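Local coordinates for protein methyl-accepting chemotaxis sensory transducer (Anaeromyxobacter dehalogenans, PDB 4K08) that probably senses small-molecule signals in the periplasm through a PAS-like Cache domain and passes them to the chemotaxis machinery, at residues A9-R12 with A13-A17. Residues are numbered along the deposited sequence; the frame is centred on the assembly and turned at random.
Sequences AKVR and ALVEA
Val11 and Val15, one turn apart on the long N-terminal helix 5-30, meet through single methyl groups, CG1 of Val11 lying 4.3 Å from CG2 of Val15. In Val15 this methyl stands beside the backbone N and anti to the carbonyl carbon, which brings it back over the preceding turn, 3.3 Å from Val11 O. Val15 N donates to Val11 O at 2.8 Å, with a C=O...N angle of 165°, close to straight.

Next to this pair, the side chains of Lys10 and Leu14 leave the helix in a common direction. Leu14 CD2 touches the lysine stem loosely, 4.0 Å from Lys10 CG, and lies closer to Lys10 O, at 3.3 Å. Beyond CG the lysine chain is extended, carrying NZ to a salt bridge with Asp53.

Arg12 turns back instead: CB and NE are nearly eclipsed about CG-CD (chi3 -19°), off any staggered rotamer, which curls the guanidinium toward Ala9, whose CA approaches one face off-centre.

Both valines are buried against Phe126 of strand 120-130, with Val11 also on Leu141 and Val15 on Ser139 of strand 135-142. The chemistry is thus that of an amphipathic helix: regular i to i+4 bonds satisfy its backbone, the two valines seat it on the antiparallel sheet of the PAS-like domain, Leu14 packs on Tyr52 and Phe58, and the Lys10-Asp53 salt bridge joins it to the segment between helix 36-49 and strand 59-62.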
loop_
_atom_site.group_PDB
_atom_site.type_symbol
_atom_site.label_atom_id
_atom_site.label_comp_id
_atom_site.label_asym_id
_atom_site.label_seq_id
_atom_site.Cartn_x
_atom_site.Cartn_y
_atom_site.Cartn_z
ATOM N N ALA A 9 -10.053 -5.564 -10.207
ATOM C CA ALA A 9 -9.245 -5.154 -11.347
ATOM C C ALA A 9 -8.968 -3.655 -11.298
ATOM O O ALA A 9 -7.901 -3.215 -11.686
ATOM C CB ALA A 9 -9.934 -5.520 -12.669
ATOM N N LYS A 10 -9.915 -2.865 -10.831
ATOM C CA LYS A 10 -9.663 -1.434 -10.768
ATOM C C LYS A 10 -8.663 -1.072 -9.666
ATOM O O LYS A 10 -7.839 -0.198 -9.861
ATOM C CB LYS A 10 -10.949 -0.626 -10.580
ATOM C CG LYS A 10 -10.658 0.878 -10.550
ATOM C CD LYS A 10 -11.824 1.692 -10.981
ATOM C CE LYS A 10 -11.483 3.172 -10.991
ATOM N NZ LYS A 10 -12.759 3.959 -11.110
ATOM N N VAL A 11 -8.759 -1.724 -8.513
ATOM C CA VAL A 11 -7.793 -1.541 -7.432
ATOM C C VAL A 11 -6.404 -1.975 -7.930
ATOM O O VAL A 11 -5.410 -1.245 -7.784
ATOM C CB VAL A 11 -8.209 -2.325 -6.178
ATOM C CG1 VAL A 11 -7.074 -2.396 -5.164
ATOM C CG2 VAL A 11 -9.459 -1.665 -5.533
ATOM N N ARG A 12 -6.358 -3.139 -8.569
ATOM C CA ARG A 12 -5.110 -3.652 -9.090
ATOM C C ARG A 12 -4.557 -2.628 -10.046
ATOM O O ARG A 12 -3.376 -2.332 -10.018
ATOM C CB ARG A 12 -5.288 -5.010 -9.816
ATOM C CG ARG A 12 -3.978 -5.563 -10.439
ATOM C CD ARG A 12 -4.224 -6.854 -11.295
ATOM N NE ARG A 12 -5.515 -7.460 -10.939
ATOM C CZ ARG A 12 -6.452 -7.882 -11.805
ATOM N NH1 ARG A 12 -6.266 -7.803 -13.127
ATOM N NH2 ARG A 12 -7.592 -8.398 -11.336
ATOM N N ALA A 13 -5.419 -2.072 -10.883
ATOM C CA ALA A 13 -4.975 -1.102 -11.879
ATOM C C ALA A 13 -4.476 0.215 -11.247
ATOM O O ALA A 13 -3.539 0.845 -11.771
ATOM C CB ALA A 13 -6.089 -0.825 -12.866
ATOM N N LEU A 14 -5.104 0.661 -10.156
ATOM C CA LEU A 14 -4.651 1.901 -9.499
ATOM C C LEU A 14 -3.346 1.646 -8.739
ATOM O O LEU A 14 -2.471 2.525 -8.647
ATOM C CB LEU A 14 -5.738 2.486 -8.562
ATOM C CG LEU A 14 -6.754 3.464 -9.217
ATOM C CD1 LEU A 14 -6.137 4.881 -9.366
ATOM C CD2 LEU A 14 -7.267 2.983 -10.587
ATOM N N VAL A 15 -3.205 0.439 -8.192
ATOM C CA VAL A 15 -1.997 0.129 -7.478
ATOM C C VAL A 15 -0.865 0.025 -8.495
ATOM O O VAL A 15 0.275 0.401 -8.207
ATOM C CB VAL A 15 -2.113 -1.162 -6.645
ATOM C CG1 VAL A 15 -0.737 -1.633 -6.217
ATOM C CG2 VAL A 15 -3.045 -0.931 -5.437
ATOM N N GLU A 16 -1.166 -0.478 -9.689
ATOM C CA GLU A 16 -0.140 -0.533 -10.721
ATOM C C GLU A 16 0.279 0.880 -11.137
ATOM O O GLU A 16 1.446 1.124 -11.447
ATOM C CB GLU A 16 -0.605 -1.352 -11.931
ATOM C CG GLU A 16 -0.215 -2.777 -11.807
ATOM C CD GLU A 16 1.310 -2.942 -11.782
ATOM O OE1 GLU A 16 1.993 -2.466 -12.742
ATOM O OE2 GLU A 16 1.815 -3.547 -10.795
ATOM N N ALA A 17 -0.660 1.819 -11.123
ATOM C CA ALA A 17 -0.311 3.210 -11.379
ATOM C C ALA A 17 0.664 3.721 -10.330
ATOM O O ALA A 17 1.632 4.408 -10.671
ATOM C CB ALA A 17 -1.553 4.090 -11.417
#